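Local coordinates for protein carbonic anhydrase (Trichomonas vaginalis, PDB 6Y04) that probably catalyses the reversible hydration of carbon dioxide to hydrogencarbonate and a proton, as a beta-class carbonic anhydrase with one zinc ion per subunit, at residues D48-K53 with G173-I178; T58-A63 with L80-E85. All blocks are in the same frame, centred on the assembly; numbering follows the deposited sequence.

Contact 1: residues D48-K53 with G173-I178; sequences DAIGVK and GKVTTI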
# COMPACT_ATOMS: atom_id res chain seq x y z
N ASP A 48 -5.94 10.21 -10.03
CA ASP A 48 -6.49 11.16 -10.98
C ASP A 48 -7.81 11.69 -10.41
O ASP A 48 -8.14 12.86 -10.60
CB ASP A 48 -6.70 10.55 -12.36
CG ASP A 48 -5.44 10.12 -13.09
OD1 ASP A 48 -4.33 10.51 -12.66
OD2 ASP A 48 -5.57 9.40 -14.09
N ALA A 49 -8.55 10.81 -9.73
CA ALA A 49 -9.89 11.11 -9.24
C ALA A 49 -9.83 12.19 -8.16
O ALA A 49 -10.78 12.94 -7.99
CB ALA A 49 -10.55 9.85 -8.73
N ILE A 50 -8.70 12.26 -7.44
CA ILE A 50 -8.54 13.25 -6.39
C ILE A 50 -7.57 14.35 -6.81
O ILE A 50 -7.23 15.21 -6.01
CB ILE A 50 -8.16 12.58 -5.04
CG1 ILE A 50 -6.84 11.80 -5.14
CG2 ILE A 50 -9.30 11.70 -4.55
CD1 ILE A 50 -6.21 11.49 -3.79
N GLY A 51 -7.13 14.32 -8.08
CA GLY A 51 -6.26 15.36 -8.63
C GLY A 51 -4.85 15.32 -8.03
O GLY A 51 -4.18 16.35 -7.89
N VAL A 52 -4.40 14.12 -7.69
CA VAL A 52 -3.08 13.98 -7.12
C VAL A 52 -2.16 13.49 -8.24
O VAL A 52 -2.49 12.53 -8.93
CB VAL A 52 -3.09 13.04 -5.90
CG1 VAL A 52 -1.75 12.39 -5.64
CG2 VAL A 52 -3.60 13.76 -4.67
N LYS A 53 -1.04 14.20 -8.40
CA LYS A 53 -0.09 13.94 -9.47
C LYS A 53 1.16 13.28 -8.90
O LYS A 53 1.40 13.33 -7.69
CB LYS A 53 0.28 15.24 -10.18
CG LYS A 53 -0.86 15.91 -10.94
CD LYS A 53 -0.47 17.23 -11.55
CE LYS A 53 -1.55 17.79 -12.45
NZ LYS A 53 -1.44 19.27 -12.56
N GLY A 173 -15.77 6.87 -9.74
CA GLY A 173 -14.64 7.63 -9.23
C GLY A 173 -15.09 8.82 -8.39
O GLY A 173 -14.27 9.66 -8.03
N LYS A 174 -16.39 8.89 -8.08
CA LYS A 174 -16.93 9.95 -7.24
C LYS A 174 -16.37 9.84 -5.83
O LYS A 174 -16.43 8.77 -5.21
CB LYS A 174 -18.47 9.90 -7.25
CG LYS A 174 -19.16 10.95 -6.40
CD LYS A 174 -20.67 10.89 -6.51
CE LYS A 174 -21.34 11.40 -5.25
NZ LYS A 174 -22.80 11.12 -5.28
N VAL A 175 -15.82 10.95 -5.33
CA VAL A 175 -15.27 11.00 -3.98
C VAL A 175 -16.21 11.82 -3.11
O VAL A 175 -16.66 12.89 -3.51
CB VAL A 175 -13.84 11.60 -3.99
CG1 VAL A 175 -13.25 11.71 -2.59
CG2 VAL A 175 -12.90 10.83 -4.92
N THR A 176 -16.54 11.29 -1.93
CA THR A 176 -17.35 12.03 -0.97
C THR A 176 -16.58 12.12 0.36
O THR A 176 -16.04 11.12 0.83
CB THR A 176 -18.77 11.46 -0.83
OG1 THR A 176 -18.94 10.82 0.43
CG2 THR A 176 -19.19 10.52 -1.94
N THR A 177 -16.56 13.32 0.95
CA THR A 177 -15.93 13.58 2.23
C THR A 177 -16.73 12.89 3.34
O THR A 177 -17.95 13.00 3.39
CB THR A 177 -15.80 15.09 2.45
OG1 THR A 177 -15.01 15.57 1.37
CG2 THR A 177 -15.15 15.48 3.76
N ILE A 178 -16.03 12.17 4.21
CA ILE A 178 -16.66 11.51 5.35
C ILE A 178 -16.26 12.25 6.63
O ILE A 178 -17.13 12.64 7.40
CB ILE A 178 -16.29 10.02 5.39
CG1 ILE A 178 -16.58 9.31 4.06
CG2 ILE A 178 -16.97 9.32 6.56
CD1 ILE A 178 -18.04 9.31 3.63
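V175, at the start of strand 175-179, meets I50 through one methyl group from each side chain: CG2 of V175 lies 3.7 Å from CG2 of I50. With V175 CG1 anti to the backbone N (chi1 178°), CG2 stands beside that N and faces the end of helix 46-49, while I50 turns its branch methyl to the strand and sends CG1 and CD1 away from it. The two side chains cross at a slant, and the same V175 CG2 comes within 4.3 Å of the carbonyl O of A49. A49 points its methyl at the turn before the strand, where CB is 3.8 Å from the carbonyl O of G173. The alpha carbons of this pair are 5.9 Å apart, closer than those of I50 and V175. The helix ends here in a Schellman motif with G51, at positive phi, as its C-prime residue: V52 N reaches back to E47 O, and a weak bond joins G51 N to D48 O. Strand 175-179 is the antiparallel edge of the chain's mixed sheet, and A49 and V175 both also pack on I168 of the neighbouring strand. No hydrogen bond joins the two segments directly; instead N11 of the second subunit bridges them, its ND2 bonded to A49 O and G173 O and its OD1 to V175 N.

Contact 2: residues T58-A63 with L80-E85; sequences TVIKAA and LVSIYE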
# COMPACT_ATOMS: atom_id res chain seq x y z
N THR A 58 2.62 10.75 -0.84
CA THR A 58 2.86 9.33 -0.65
C THR A 58 1.51 8.62 -0.71
O THR A 58 0.50 9.17 -0.26
CB THR A 58 3.61 9.04 0.66
OG1 THR A 58 2.88 9.65 1.73
CG2 THR A 58 5.03 9.54 0.65
N VAL A 59 1.51 7.41 -1.27
CA VAL A 59 0.32 6.59 -1.37
C VAL A 59 0.61 5.23 -0.73
O VAL A 59 1.56 4.56 -1.10
CB VAL A 59 -0.16 6.44 -2.83
CG1 VAL A 59 -1.41 5.57 -2.93
CG2 VAL A 59 -0.39 7.80 -3.49
N ILE A 60 -0.23 4.87 0.25
CA ILE A 60 -0.10 3.65 1.04
C ILE A 60 -1.34 2.83 0.74
O ILE A 60 -2.44 3.36 0.79
CB ILE A 60 -0.02 4.04 2.54
CG1 ILE A 60 1.19 4.94 2.81
CG2 ILE A 60 -0.03 2.81 3.44
CD1 ILE A 60 0.96 6.00 3.87
N LYS A 61 -1.18 1.55 0.37
CA LYS A 61 -2.31 0.73 -0.01
C LYS A 61 -2.25 -0.65 0.64
O LYS A 61 -1.24 -1.34 0.56
CB LYS A 61 -2.37 0.49 -1.52
CG LYS A 61 -2.55 1.71 -2.42
CD LYS A 61 -2.91 1.25 -3.80
CE LYS A 61 -2.85 2.33 -4.86
NZ LYS A 61 -3.13 1.74 -6.19
N ALA A 62 -3.38 -1.07 1.22
CA ALA A 62 -3.58 -2.41 1.73
C ALA A 62 -5.04 -2.80 1.52
O ALA A 62 -5.89 -1.93 1.39
CB ALA A 62 -3.21 -2.48 3.20
N ALA A 63 -5.32 -4.11 1.54
CA ALA A 63 -6.68 -4.61 1.43
C ALA A 63 -7.55 -3.98 2.51
O ALA A 63 -7.39 -4.28 3.69
CB ALA A 63 -6.67 -6.12 1.54
N LEU A 80 4.31 7.29 9.75
CA LEU A 80 5.36 7.88 10.58
C LEU A 80 6.50 8.37 9.70
O LEU A 80 7.01 9.47 9.89
CB LEU A 80 5.85 6.86 11.62
CG LEU A 80 4.81 6.38 12.63
CD1 LEU A 80 5.35 5.23 13.48
CD2 LEU A 80 4.33 7.52 13.51
N VAL A 81 6.89 7.53 8.73
CA VAL A 81 7.94 7.89 7.79
C VAL A 81 7.49 9.10 6.97
O VAL A 81 8.27 10.03 6.77
CB VAL A 81 8.32 6.69 6.89
CG1 VAL A 81 9.33 7.09 5.82
CG2 VAL A 81 8.85 5.53 7.71
N SER A 82 6.24 9.09 6.52
CA SER A 82 5.72 10.18 5.72
C SER A 82 5.85 11.50 6.49
O SER A 82 6.32 12.50 5.93
CB SER A 82 4.29 9.94 5.31
OG SER A 82 4.21 8.87 4.37
N ILE A 83 5.44 11.49 7.77
CA ILE A 83 5.36 12.73 8.53
C ILE A 83 6.77 13.19 8.91
O ILE A 83 7.14 14.33 8.64
CB ILE A 83 4.47 12.57 9.78
CG1 ILE A 83 3.02 12.24 9.41
CG2 ILE A 83 4.55 13.80 10.67
CD1 ILE A 83 2.25 11.62 10.56
N TYR A 84 7.54 12.29 9.54
CA TYR A 84 8.75 12.65 10.25
C TYR A 84 9.94 12.74 9.30
O TYR A 84 10.76 13.64 9.43
CB TYR A 84 9.00 11.66 11.39
CG TYR A 84 7.97 11.75 12.48
CD1 TYR A 84 7.76 12.94 13.16
CD2 TYR A 84 7.21 10.65 12.84
CE1 TYR A 84 6.82 13.03 14.17
CE2 TYR A 84 6.26 10.72 13.84
CZ TYR A 84 6.07 11.91 14.51
OH TYR A 84 5.13 11.99 15.50
N GLU A 85 9.99 11.82 8.33
CA GLU A 85 11.12 11.78 7.41
C GLU A 85 10.82 12.61 6.16
O GLU A 85 11.73 13.23 5.63
CB GLU A 85 11.53 10.33 7.12
CG GLU A 85 13.03 10.16 6.89
CD GLU A 85 13.94 10.03 8.12
OE1 GLU A 85 13.47 10.20 9.27
OE2 GLU A 85 15.15 9.75 7.92
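T58 opens the contact from strand 57-61, its hydroxyl OG1 donating a hydrogen bond of 3.1 Å to S82 OG on helix 74-85. The T58 side chain holds OG1 between the backbone N and the carbonyl carbon (chi1 54°), which directs the hydroxyl at the helix, and its CG2 remains 3.9 Å from S82 OG. S82 OG also bonds to the carbonyl O of S78, one turn earlier in the same helix, so this buried oxygen is engaged both by the strand and by its own helix. V59 follows with its side chain turned from the helix, packing on E47 and on V43 of the second subunit. This is the alternation of a strand with a layer on each face: strand 57-61 is parallel to strand 32-36 in the central sheet of the beta-carbonic anhydrase fold, and helix 74-85 packs against one face. I60 returns to the helix side, where CD1 approaches S82 OG loosely, at 4.4 Å, and the I60 side chain also packs on I75, S78 and L79 of the same helix. Farther along, A62 packs on I75 in its own chain and on S78 of the second subunit, whose OG is hydrogen-bonded to A63 N.

The centres of the two contacts are about 18 Å apart, and their nearest atoms remain about 5 Å from each other without touching. Both reach the same mixed sheet, but at its two outermost strands within the chain: contact 1 at 175-179, contact 2 at 57-61. Helix 46-49 and strand 57-61 are consecutive elements, so the chain passes from the first half of contact 1 through all of contact 2 before strand 175-179 completes contact 1. Helix 46-49 reaches both outer strands, since E47 also packs on V59 and K61, and helix 74-85 lies on the other face of 57-61. Each contact also touches the second subunit, so both packing regions border the dimer interface.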